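Local atomic coordinates of SIS domain protein (Listeria monocytogenes str. 4b F2365, PDB entry 3FXA), a protein that probably binds phosphorylated sugars through its SIS domain and may act as a sugar-phosphate isomerase. Residues V75-S80 against H84-V89; I48-C53 against K62-F67; L96-K101 against L109-A114; N68-P73 against C173-M178; G57-K62 against M161-S166. One frame throughout, in Å; residues are numbered along the deposited sequence. Where two conformers were deposited one is given.

Interaction 1: residues V75-S80 against H84-V89; sequences VFLTPS and HGTLGV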
# COMPACT_ATOMS: atom_id res chain seq x y z
N VAL A 75 -9.77 6.77 -3.26
CA VAL A 75 -8.55 6.01 -3.59
C VAL A 75 -7.32 6.85 -3.31
O VAL A 75 -7.35 8.07 -3.54
CB VAL A 75 -8.55 5.55 -5.07
CG1 VAL A 75 -8.48 6.73 -6.01
CG2 VAL A 75 -7.34 4.63 -5.29
N PHE A 76 -6.26 6.21 -2.82
CA PHE A 76 -4.99 6.89 -2.60
C PHE A 76 -4.22 6.89 -3.91
O PHE A 76 -4.12 5.85 -4.57
CB PHE A 76 -4.14 6.23 -1.51
CG PHE A 76 -2.82 6.93 -1.29
CD1 PHE A 76 -2.77 8.20 -0.74
CD2 PHE A 76 -1.63 6.31 -1.65
CE1 PHE A 76 -1.56 8.89 -0.57
CE2 PHE A 76 -0.40 6.97 -1.47
CZ PHE A 76 -0.37 8.26 -0.91
N LEU A 77 -3.70 8.05 -4.30
CA LEU A 77 -2.85 8.18 -5.49
C LEU A 77 -1.40 8.35 -5.05
O LEU A 77 -1.03 9.42 -4.56
CB LEU A 77 -3.34 9.36 -6.34
CG LEU A 77 -2.58 9.70 -7.62
CD1 LEU A 77 -2.56 8.50 -8.60
CD2 LEU A 77 -3.18 10.88 -8.29
N THR A 78 -0.58 7.30 -5.23
CA THR A 78 0.85 7.30 -4.83
C THR A 78 1.62 8.17 -5.84
O THR A 78 1.63 7.84 -7.03
CB THR A 78 1.44 5.84 -4.80
OG1 THR A 78 0.62 5.03 -3.95
CG2 THR A 78 2.86 5.83 -4.32
N PRO A 79 2.22 9.32 -5.41
CA PRO A 79 2.89 10.20 -6.38
C PRO A 79 4.00 9.54 -7.26
O PRO A 79 4.14 9.91 -8.44
CB PRO A 79 3.42 11.35 -5.51
CG PRO A 79 2.50 11.38 -4.35
CD PRO A 79 2.17 9.95 -4.07
N SER A 80 4.75 8.60 -6.70
CA SER A 80 5.82 7.89 -7.47
C SER A 80 5.26 6.86 -8.49
O SER A 80 6.02 6.35 -9.34
CB SER A 80 6.87 7.28 -6.53
OG SER A 80 6.33 6.42 -5.58
N HIS A 84 3.77 7.72 -13.60
CA HIS A 84 4.15 6.51 -14.33
C HIS A 84 2.94 5.62 -14.69
O HIS A 84 3.06 4.39 -14.83
CB HIS A 84 5.17 5.76 -13.48
CG HIS A 84 6.48 6.46 -13.39
ND1 HIS A 84 6.88 7.17 -12.28
CD2 HIS A 84 7.46 6.60 -14.31
CE1 HIS A 84 8.07 7.69 -12.52
NE2 HIS A 84 8.44 7.37 -13.74
N GLY A 85 1.78 6.27 -14.86
CA GLY A 85 0.55 5.64 -15.33
C GLY A 85 -0.68 5.64 -14.45
O GLY A 85 -1.79 5.57 -14.97
N THR A 86 -0.51 5.73 -13.12
CA THR A 86 -1.65 5.64 -12.22
C THR A 86 -2.52 6.90 -12.21
O THR A 86 -3.64 6.85 -11.71
CB THR A 86 -1.31 5.07 -10.83
OG1 THR A 86 -0.51 5.99 -10.07
CG2 THR A 86 -0.59 3.72 -10.98
N LEU A 87 -2.03 8.00 -12.81
CA LEU A 87 -2.89 9.19 -13.03
C LEU A 87 -4.13 8.87 -13.88
O LEU A 87 -5.11 9.62 -13.88
CB LEU A 87 -2.13 10.37 -13.64
CG LEU A 87 -1.43 11.32 -12.70
CD1 LEU A 87 -0.52 12.22 -13.46
CD2 LEU A 87 -2.47 12.14 -11.88
N GLY A 88 -4.10 7.75 -14.60
CA GLY A 88 -5.30 7.23 -15.27
C GLY A 88 -6.49 6.89 -14.36
O GLY A 88 -7.61 6.78 -14.84
N VAL A 89 -6.26 6.73 -13.05
CA VAL A 89 -7.34 6.50 -12.08
C VAL A 89 -8.24 7.76 -11.92
O VAL A 89 -9.41 7.63 -11.53
CB VAL A 89 -6.79 6.06 -10.67
CG1 VAL A 89 -6.25 7.25 -9.89
CG2 VAL A 89 -7.86 5.36 -9.82
O HOH W 1 -1.28 5.41 -7.46
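A single water joins T78 and T86: it lies 2.8 Å from T86 OG1 and accepts a hydrogen bond from T78 N at 3.0 Å. The T86 hydroxyl can reach it because OG1 sits between its own backbone N and carbonyl carbon (chi1 69°). The water therefore satisfies the backbone N-H of T78, between strand 74-76 and helix 79-86. A direct bond follows farther along, H84 ND1 donating to S80 O at 3.2 Å. It is bent, 144° at the hydrogen, and the donor stands well above the carbonyl plane, while S80 O is itself somewhat tilted from the imidazole plane.

The rest of the contact is mostly aliphatic. L77 supplies both of its methyl groups: CD2 meets L87 CD2 at 3.9 Å where the two chains cross obliquely, and CD1 lies beside the T86 hydroxyl, 3.6 Å from OG1, and 4.1 Å from V89 CG1. V75 and V89 reach toward each other tip to tip, V75 CG1 facing V89 CG2. The example illustrates how residues at the two ends of a short helical connection can meet across it.

The second subunit, another copy of this protein, adds its V75 to the V75 side. Within the chain, V75 and L77 bond by their backbones to strand 48-51, so the contact ties helix 79-86 and the 3-10 turn after it to an outermost strand of the chain's own parallel sheet.

Interaction 2: residues I48-C53 against K62-F67; sequences IVVAGC and KLVHSF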
# COMPACT_ATOMS: atom_id res chain seq x y z
N ILE A 48 -13.17 10.19 -4.93
CA ILE A 48 -12.22 11.12 -4.34
C ILE A 48 -10.82 10.51 -4.50
O ILE A 48 -10.56 9.45 -4.00
CB ILE A 48 -12.53 11.37 -2.87
CG1 ILE A 48 -13.97 11.89 -2.68
CG2 ILE A 48 -11.54 12.38 -2.28
CD1 ILE A 48 -14.44 11.93 -1.23
N VAL A 49 -9.91 11.22 -5.15
CA VAL A 49 -8.53 10.72 -5.34
C VAL A 49 -7.68 11.60 -4.43
O VAL A 49 -7.70 12.81 -4.56
CB VAL A 49 -8.10 10.84 -6.82
CG1 VAL A 49 -6.72 10.28 -7.00
CG2 VAL A 49 -9.10 10.10 -7.72
N VAL A 50 -6.95 11.00 -3.48
CA VAL A 50 -6.14 11.80 -2.53
C VAL A 50 -4.66 11.47 -2.71
O VAL A 50 -4.31 10.30 -2.75
CB VAL A 50 -6.56 11.61 -1.06
CG1 VAL A 50 -6.02 12.76 -0.14
CG2 VAL A 50 -8.07 11.54 -0.95
N ALA A 51 -3.81 12.51 -2.78
CA ALA A 51 -2.35 12.35 -2.91
C ALA A 51 -1.58 13.11 -1.84
O ALA A 51 -1.93 14.23 -1.48
CB ALA A 51 -1.90 12.83 -4.29
N GLY A 52 -0.50 12.51 -1.36
CA GLY A 52 0.40 13.13 -0.40
C GLY A 52 1.66 12.30 -0.32
O GLY A 52 1.66 11.12 -0.74
N CYS A 53 2.73 12.94 0.17
CA CYS A 53 4.05 12.34 0.39
C CYS A 53 4.33 12.25 1.89
O CYS A 53 4.04 13.19 2.64
CB CYS A 53 5.12 13.21 -0.23
SG CYS A 53 5.07 13.32 -2.00
N LYS A 62 -5.83 8.35 5.51
CA LYS A 62 -6.86 8.42 6.55
C LYS A 62 -8.15 8.96 5.90
O LYS A 62 -9.24 8.38 6.07
CB LYS A 62 -6.38 9.24 7.77
CG LYS A 62 -7.01 8.81 9.10
CD LYS A 62 -8.50 8.99 9.13
CE LYS A 62 -9.10 8.57 10.40
NZ LYS A 62 -10.53 8.99 10.50
N LEU A 63 -8.03 10.03 5.11
CA LEU A 63 -9.16 10.55 4.33
C LEU A 63 -9.81 9.44 3.47
O LEU A 63 -11.04 9.25 3.50
CB LEU A 63 -8.76 11.70 3.43
CG LEU A 63 -8.63 13.14 3.97
CD1 LEU A 63 -7.58 13.30 5.06
CD2 LEU A 63 -8.38 14.08 2.80
N VAL A 64 -8.97 8.72 2.74
CA VAL A 64 -9.42 7.64 1.85
C VAL A 64 -10.16 6.55 2.60
O VAL A 64 -11.25 6.19 2.21
CB VAL A 64 -8.22 7.05 1.04
CG1 VAL A 64 -8.60 5.70 0.36
CG2 VAL A 64 -7.68 8.10 0.01
N HIS A 65 -9.63 6.08 3.74
CA HIS A 65 -10.37 5.09 4.51
C HIS A 65 -11.76 5.59 4.98
O HIS A 65 -12.80 4.94 4.75
CB HIS A 65 -9.59 4.60 5.74
CG HIS A 65 -10.38 3.66 6.61
ND1 HIS A 65 -10.57 2.33 6.27
CD2 HIS A 65 -11.11 3.87 7.73
CE1 HIS A 65 -11.35 1.76 7.17
NE2 HIS A 65 -11.69 2.67 8.06
N SER A 66 -11.75 6.74 5.64
CA SER A 66 -12.97 7.31 6.21
C SER A 66 -14.02 7.73 5.19
O SER A 66 -15.22 7.56 5.46
CB SER A 66 -12.64 8.40 7.25
OG SER A 66 -11.91 7.81 8.32
N PHE A 67 -13.60 8.20 4.02
CA PHE A 67 -14.54 8.54 2.94
C PHE A 67 -15.23 7.24 2.49
O PHE A 67 -16.47 7.19 2.40
CB PHE A 67 -13.86 9.24 1.75
CG PHE A 67 -13.61 10.69 1.94
CD1 PHE A 67 -14.68 11.55 2.30
CD2 PHE A 67 -12.37 11.27 1.64
CE1 PHE A 67 -14.46 12.94 2.42
CE2 PHE A 67 -12.18 12.65 1.77
CZ PHE A 67 -13.20 13.47 2.16
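One face of the F67 ring is covered by I48, whose CD1 sits 3.4 Å above the ring plane over its centre, a CH-pi contact only 10° off the ring normal. This holds for the I48 conformer considered here, one of two modelled. The methyl is nearly equidistant from the six ring carbons, with F67 CG closest to I48 CD1 at 3.5 Å. I48 and F67 meet at about a right angle, while the other branch, I48 CG2, lies 4.1 Å from F67 CE2.

Two residues up the strand, V50 divides its methyls between neighbouring helix positions. V50 CG2 slides past V64 CG2 at 3.6 Å, and V50 CG1 meets L63 CD2 at 4.0 Å. With CG1 anti to the backbone N (chi1 -162°), each methyl has its own partner.

Strand 48-51 and helix 62-67 run nearly antiparallel, with axes 8.8 Å apart. This is the strand-to-helix half of a beta-alpha-beta unit that strand 74-76 completes, as expected of the alpha/beta SIS fold; I48 and V50 also touch I97 of strand 95-99. The contact consists entirely of hydrocarbon and aromatic surface, so its cohesion rests on close fit and burial, with the methyl over the ring as its one directional element.

Interaction 3: residues L96-K101 against L109-A114; sequences LILISK and LNLIPA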
# COMPACT_ATOMS: atom_id res chain seq x y z
N LEU A 96 -9.82 15.64 -6.86
CA LEU A 96 -8.42 15.40 -6.48
C LEU A 96 -8.13 16.27 -5.26
O LEU A 96 -8.38 17.48 -5.29
CB LEU A 96 -7.46 15.72 -7.64
CG LEU A 96 -5.95 15.59 -7.38
CD1 LEU A 96 -5.55 14.14 -7.04
CD2 LEU A 96 -5.14 16.12 -8.56
N ILE A 97 -7.64 15.64 -4.20
CA ILE A 97 -7.24 16.30 -2.97
C ILE A 97 -5.73 16.14 -2.84
O ILE A 97 -5.22 15.00 -2.75
CB ILE A 97 -7.96 15.76 -1.72
CG1 ILE A 97 -9.49 15.81 -1.90
CG2 ILE A 97 -7.49 16.54 -0.46
CD1 ILE A 97 -10.32 15.41 -0.64
N LEU A 98 -5.02 17.26 -2.89
CA LEU A 98 -3.56 17.27 -2.71
C LEU A 98 -3.26 17.79 -1.31
O LEU A 98 -3.68 18.88 -0.95
CB LEU A 98 -2.89 18.11 -3.77
CG LEU A 98 -3.12 17.65 -5.22
CD1 LEU A 98 -2.36 18.57 -6.17
CD2 LEU A 98 -2.71 16.19 -5.48
N ILE A 99 -2.51 17.00 -0.53
CA ILE A 99 -2.15 17.35 0.87
C ILE A 99 -0.66 17.64 0.93
O ILE A 99 0.17 16.74 0.70
CB ILE A 99 -2.49 16.26 1.90
CG1 ILE A 99 -3.96 15.86 1.82
CG2 ILE A 99 -2.14 16.75 3.35
CD1 ILE A 99 -4.36 14.71 2.71
N SER A 100 -0.33 18.90 1.13
CA SER A 100 1.06 19.35 1.21
C SER A 100 1.14 20.54 2.15
O SER A 100 0.61 21.59 1.82
CB SER A 100 1.55 19.75 -0.19
OG SER A 100 2.73 20.51 -0.08
N LYS A 101 1.85 20.39 3.27
CA LYS A 101 1.96 21.47 4.27
C LYS A 101 2.45 22.76 3.64
O LYS A 101 1.75 23.75 3.69
CB LYS A 101 2.85 21.08 5.46
CG LYS A 101 2.91 22.07 6.62
CD LYS A 101 3.78 21.45 7.71
CE LYS A 101 4.01 22.32 8.92
NZ LYS A 101 4.66 23.61 8.62
N LEU A 109 2.94 18.71 -7.40
CA LEU A 109 2.79 19.75 -8.43
C LEU A 109 2.77 19.13 -9.82
O LEU A 109 2.04 19.59 -10.68
CB LEU A 109 3.89 20.81 -8.35
CG LEU A 109 4.05 21.64 -7.08
CD1 LEU A 109 5.04 22.78 -7.31
CD2 LEU A 109 2.71 22.20 -6.55
N ASN A 110 3.57 18.06 -10.01
CA ASN A 110 3.59 17.25 -11.24
C ASN A 110 2.25 16.58 -11.64
O ASN A 110 2.11 16.17 -12.78
CB ASN A 110 4.68 16.16 -11.17
CG ASN A 110 6.10 16.72 -11.19
OD1 ASN A 110 6.36 17.84 -11.63
ND2 ASN A 110 7.04 15.92 -10.72
N LEU A 111 1.30 16.50 -10.69
CA LEU A 111 -0.04 15.94 -10.86
C LEU A 111 -1.07 16.97 -11.32
O LEU A 111 -2.14 16.59 -11.81
CB LEU A 111 -0.54 15.32 -9.53
CG LEU A 111 0.45 14.41 -8.79
CD1 LEU A 111 -0.12 13.84 -7.46
CD2 LEU A 111 1.00 13.31 -9.70
N ILE A 112 -0.77 18.26 -11.18
CA ILE A 112 -1.75 19.32 -11.48
C ILE A 112 -2.06 19.43 -12.97
O ILE A 112 -3.24 19.50 -13.33
CB ILE A 112 -1.37 20.68 -10.84
CG1 ILE A 112 -1.36 20.54 -9.30
CG2 ILE A 112 -2.37 21.75 -11.23
CD1 ILE A 112 -0.81 21.75 -8.56
N PRO A 113 -1.03 19.39 -13.83
CA PRO A 113 -1.37 19.46 -15.27
C PRO A 113 -2.38 18.40 -15.74
O PRO A 113 -3.30 18.74 -16.51
CB PRO A 113 -0.02 19.33 -15.96
CG PRO A 113 0.94 19.84 -15.00
CD PRO A 113 0.44 19.41 -13.65
N ALA A 114 -2.24 17.14 -15.29
CA ALA A 114 -3.19 16.08 -15.63
C ALA A 114 -4.59 16.36 -15.07
O ALA A 114 -5.61 16.13 -15.74
CB ALA A 114 -2.71 14.71 -15.16
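Apolar contacts between L98 and the pair L111 and I112 carry this interface. The leucine is forked between two neighbours: L98 CD1 lies 3.8 Å from I112 CG1, and L98 CD2 lies 4.0 Å from L111 CD1. L98 CG stands anti to the carbonyl carbon (chi1 -61°) and the chain then runs extended, which carries the fork out from the strand, and the two partners meet it at slanting angles. A looser contact of methyl with carbonyl lies beside it, L96 CD2 being 4.4 Å from L111 O.

Strand 95-99 and the parallel strand 121-126 are joined by a crossover that includes helices 106-109 and 112-118, and the interface packs the L109-I112 turn against one side of the strand. The other side, through I97 and I99, meets helix 55-69, which gives the layered alpha/beta build of SIS domains. The turn beyond the strand, where S100 OG is hydrogen-bonded to T105 OG1, probably corresponds to the sugar-phosphate loop of this family.

Backbone bonding shapes the second segment. A type I beta turn runs from L109 to I112, closed by I112 N donating to L109 O at 3.1 Å, and it brings both L111 and I112 within reach of L98. L111 also rests on A51 of the adjacent strand, and I112 touches V132 of helix 132-136.

Interaction 4: residues N68-P73 against C173-M178; sequences NCIERP and CLMTYM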
# COMPACT_ATOMS: atom_id res chain seq x y z
N ASN A 68 -14.46 6.19 2.27
CA ASN A 68 -15.04 4.88 1.92
C ASN A 68 -16.03 4.38 2.96
O ASN A 68 -17.10 3.89 2.61
CB ASN A 68 -13.99 3.83 1.60
CG ASN A 68 -13.33 4.08 0.27
OD1 ASN A 68 -14.01 4.26 -0.74
ND2 ASN A 68 -12.00 4.04 0.23
N CYS A 69 -15.70 4.56 4.24
CA CYS A 69 -16.59 4.16 5.31
C CYS A 69 -17.99 4.79 5.26
O CYS A 69 -18.94 4.16 5.72
CB CYS A 69 -15.96 4.44 6.68
SG CYS A 69 -14.58 3.42 7.06
N ILE A 70 -18.09 6.00 4.68
CA ILE A 70 -19.36 6.71 4.56
C ILE A 70 -19.91 6.70 3.13
O ILE A 70 -20.65 7.61 2.71
CB ILE A 70 -19.31 8.14 5.14
CG1 ILE A 70 -18.40 9.07 4.35
CG2 ILE A 70 -18.90 8.08 6.60
CD1 ILE A 70 -18.91 10.54 4.37
N GLU A 71 -19.56 5.65 2.37
CA GLU A 71 -20.05 5.49 0.99
C GLU A 71 -19.69 6.64 0.05
O GLU A 71 -20.54 7.06 -0.75
CB GLU A 71 -21.55 5.13 1.00
CG GLU A 71 -21.81 3.69 1.34
CD GLU A 71 -21.48 2.72 0.19
OE1 GLU A 71 -21.58 3.13 -1.01
OE2 GLU A 71 -21.16 1.56 0.49
N ARG A 72 -18.49 7.20 0.24
CA ARG A 72 -17.92 8.20 -0.66
C ARG A 72 -16.66 7.53 -1.22
O ARG A 72 -15.58 7.61 -0.60
CB ARG A 72 -17.60 9.53 0.04
CG ARG A 72 -18.84 10.22 0.63
CD ARG A 72 -19.99 10.09 -0.34
NE ARG A 72 -20.02 11.03 -1.43
CZ ARG A 72 -20.75 10.84 -2.52
NH1 ARG A 72 -21.48 9.75 -2.67
NH2 ARG A 72 -20.74 11.75 -3.48
N PRO A 73 -16.80 6.80 -2.37
CA PRO A 73 -15.62 6.11 -2.94
C PRO A 73 -14.40 7.01 -3.00
O PRO A 73 -14.51 8.17 -3.43
CB PRO A 73 -16.05 5.74 -4.35
CG PRO A 73 -17.47 5.99 -4.45
CD PRO A 73 -17.99 6.56 -3.20
N CYS A 173 -19.75 15.34 9.35
CA CYS A 173 -20.79 16.25 8.84
C CYS A 173 -21.54 15.64 7.65
O CYS A 173 -22.79 15.69 7.62
CB CYS A 173 -20.24 17.61 8.50
SG CYS A 173 -21.57 18.75 8.17
N LEU A 174 -20.80 15.01 6.74
CA LEU A 174 -21.41 14.29 5.58
C LEU A 174 -22.41 13.19 5.96
O LEU A 174 -23.41 13.01 5.25
CB LEU A 174 -20.31 13.75 4.62
CG LEU A 174 -19.63 14.84 3.77
CD1 LEU A 174 -18.31 14.32 3.16
CD2 LEU A 174 -20.59 15.36 2.67
N MSE A 175 -22.19 12.48 7.07
CA MSE A 175 -23.10 11.39 7.48
C MSE A 175 -24.51 11.92 7.71
O MSE A 175 -25.50 11.35 7.25
CB MSE A 175 -22.57 10.69 8.72
CG MSE A 175 -21.28 9.92 8.46
SE MSE A 175 -20.41 9.28 10.08
CE MSE A 175 -21.68 7.97 10.63
N THR A 176 -24.57 13.07 8.38
CA THR A 176 -25.84 13.77 8.63
C THR A 176 -26.35 14.45 7.34
O THR A 176 -27.55 14.31 7.01
CB THR A 176 -25.73 14.77 9.81
OG1 THR A 176 -25.44 14.05 11.01
CG2 THR A 176 -27.05 15.53 9.99
N TYR A 177 -25.47 15.15 6.62
CA TYR A 177 -25.80 15.88 5.38
C TYR A 177 -26.43 14.96 4.34
O TYR A 177 -27.38 15.35 3.68
CB TYR A 177 -24.53 16.53 4.76
CG TYR A 177 -24.78 17.48 3.61
CD1 TYR A 177 -24.99 17.01 2.31
CD2 TYR A 177 -24.78 18.87 3.81
CE1 TYR A 177 -25.21 17.90 1.25
CE2 TYR A 177 -25.01 19.76 2.76
CZ TYR A 177 -25.23 19.27 1.48
OH TYR A 177 -25.46 20.17 0.47
N MSE A 178 -25.88 13.76 4.20
CA MSE A 178 -26.34 12.79 3.19
C MSE A 178 -27.33 11.74 3.71
O MSE A 178 -27.70 10.83 2.94
CB MSE A 178 -25.12 12.07 2.61
CG MSE A 178 -24.07 13.01 2.04
SE MSE A 178 -22.69 11.98 1.19
CE MSE A 178 -23.61 11.48 -0.47
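L174 is the first residue of the second segment to meet I70: its CB lies 3.5 Å from I70 CD1, and L174 CD1 is a little farther from the same methyl. The next residue, M175, a selenomethionine, takes the other branch, its CG lying 3.5 Å from I70 CG2. Both side chains cross I70 at about a right angle. I70 CG1 lies between the backbone N and the carbonyl carbon (chi1 67°), an arrangement that sends the two branches to successive residues of the helix.

One turn later M178, also a selenomethionine, reaches R72. Its methyl CE lies over one face of the guanidinium, 3.4 Å above the plane and offset toward the rim, with R72 NH1 at 3.5 Å; M178 SE rests 3.6 Å from R72 CD. These distances apply to one of two modelled conformers of R72. The polar end of the arginine is fastened by a hydrogen bond from NH2 to I41 O, and NH1 adds a weak one to E71 O.

A Schellman motif, with E71 as its C-prime residue, ends helix 55-69 here and turns the chain toward strand 74-76. The contact thus joins the C-terminal ends of helices 55-69 and 157-177, with helix 31-43 packed against L174 and F152 of the fourth subunit against M175.

Interaction 5: residues G57-K62 against M161-S166; sequences GVAAKK and MAVIAS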
# COMPACT_ATOMS: atom_id res chain seq x y z
N GLY A 57 0.97 11.85 3.13
CA GLY A 57 0.49 10.61 2.56
C GLY A 57 -0.32 9.77 3.55
O GLY A 57 -1.34 9.22 3.16
N VAL A 58 0.11 9.69 4.83
CA VAL A 58 -0.63 8.93 5.84
C VAL A 58 -1.98 9.66 6.08
O VAL A 58 -3.03 9.00 6.19
CB VAL A 58 0.17 8.67 7.13
CG1 VAL A 58 -0.69 7.85 8.11
CG2 VAL A 58 1.52 8.00 6.80
N ALA A 59 -1.94 11.00 6.16
CA ALA A 59 -3.18 11.81 6.26
C ALA A 59 -4.09 11.50 5.08
O ALA A 59 -5.27 11.26 5.25
CB ALA A 59 -2.85 13.30 6.29
N ALA A 60 -3.50 11.42 3.87
CA ALA A 60 -4.28 11.11 2.66
C ALA A 60 -4.99 9.76 2.77
O ALA A 60 -6.18 9.60 2.43
CB ALA A 60 -3.39 11.17 1.39
N LYS A 61 -4.25 8.77 3.27
CA LYS A 61 -4.78 7.42 3.48
C LYS A 61 -5.91 7.43 4.54
O LYS A 61 -6.84 6.63 4.44
CB LYS A 61 -3.68 6.44 3.82
CG LYS A 61 -2.77 6.19 2.63
CD LYS A 61 -1.52 5.41 3.02
CE LYS A 61 -0.58 5.26 1.80
NZ LYS A 61 0.73 4.59 2.08
N LYS A 62 -5.83 8.35 5.51
CA LYS A 62 -6.86 8.42 6.55
C LYS A 62 -8.15 8.96 5.90
O LYS A 62 -9.24 8.38 6.07
CB LYS A 62 -6.38 9.24 7.77
CG LYS A 62 -7.01 8.81 9.10
CD LYS A 62 -8.50 8.99 9.13
CE LYS A 62 -9.10 8.57 10.40
NZ LYS A 62 -10.53 8.99 10.50
N MSE A 161 -2.11 15.83 12.30
CA MSE A 161 -3.31 15.66 13.12
C MSE A 161 -4.36 16.71 12.76
O MSE A 161 -5.54 16.37 12.64
CB MSE A 161 -2.98 15.72 14.61
CG MSE A 161 -4.06 15.14 15.45
SE MSE A 161 -3.35 14.63 17.16
CE MSE A 161 -2.02 13.35 16.60
N ALA A 162 -3.93 17.96 12.56
CA ALA A 162 -4.82 19.06 12.17
C ALA A 162 -5.51 18.76 10.81
O ALA A 162 -6.72 18.95 10.65
CB ALA A 162 -4.08 20.39 12.10
N VAL A 163 -4.73 18.26 9.86
CA VAL A 163 -5.31 17.83 8.57
C VAL A 163 -6.32 16.68 8.73
O VAL A 163 -7.42 16.77 8.22
CB VAL A 163 -4.24 17.46 7.51
CG1 VAL A 163 -4.91 16.97 6.24
CG2 VAL A 163 -3.35 18.63 7.19
N ILE A 164 -5.96 15.64 9.49
CA ILE A 164 -6.85 14.49 9.68
C ILE A 164 -8.14 14.97 10.36
O ILE A 164 -9.24 14.68 9.87
CB ILE A 164 -6.18 13.36 10.50
CG1 ILE A 164 -5.03 12.72 9.70
CG2 ILE A 164 -7.22 12.29 10.85
CD1 ILE A 164 -4.23 11.69 10.51
N ALA A 165 -8.00 15.70 11.47
CA ALA A 165 -9.15 16.25 12.19
C ALA A 165 -10.05 17.12 11.32
O ALA A 165 -11.29 17.05 11.43
CB ALA A 165 -8.69 17.06 13.39
N SER A 166 -9.44 17.95 10.45
CA SER A 166 -10.21 18.78 9.52
C SER A 166 -11.17 17.93 8.66
O SER A 166 -12.35 18.17 8.62
CB SER A 166 -9.31 19.62 8.63
OG SER A 166 -8.55 20.57 9.36
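I164 lies across the small surface of A59, its CG1 4.0 Å from A59 CA and 4.1 Å from A59 CB. Its second branch serves another residue: I164 CG2 rests 3.9 Å from both CG and CD of K62, whose aliphatic chain crosses the isoleucine at about a right angle. The bend of the lysine at chi2 (-63°) brings CG and CD of K62 both within reach of the methyl. V163 completes the first shell from one residue earlier, with V163 CG1 at 4.2 Å from A59 CB.

Because A59 ends at its CB, the backbones come close, and the CA atoms of A59 and I164 are 5.7 Å apart. The two segments belong to helices 55-69 and 157-177, which pack side by side on one face of the SIS domain's sheet; here they run almost parallel, crossing at -16° with axes 9.4 Å apart.

Farther out, I99 of strand 95-99 touches both A59 and V163, so the sheet packs against both helices at this point. The ammonium of K62 is bonded to S66 OG and forms a salt bridge with D168. On helix 157-177, S166 OG donates to A162 O at 2.8 Å while S166 N bonds to the same oxygen from the opposite face of its plane; the serine hydroxyl is thus returned to its own helix. From the fourth subunit, another copy of the protein, V58 packs on K62 and W15 NE1 bonds to A165 O.

The chemistry is divided: methyl and methylene groups fill the helix-helix seam, while the lysine contributes carbon to it and probably has its charge compensated by the neighbouring carboxylate.

How the interactions relate
Interactions 2, 1 and 3 follow in series along the chain and share one parallel sheet, in which strand 48-51 lies between strands 74-76 and 95-99; their centres are about 11 to 12 Å apart. Interactions 4 and 5 bring in helix 157-177, about 100 residues farther on, and pair it with helix 55-69 at two places whose centres are about 17 Å apart. Helix 55-69 therefore links interactions 2, 4 and 5, and K62 belongs to both 2 and 5, whose centres are only about 8 Å apart. Local strand-helix contacts thus build the core, and the long-range helix pair closes it on one face, where interactions 2, 4 and 5 also touch the fourth subunit.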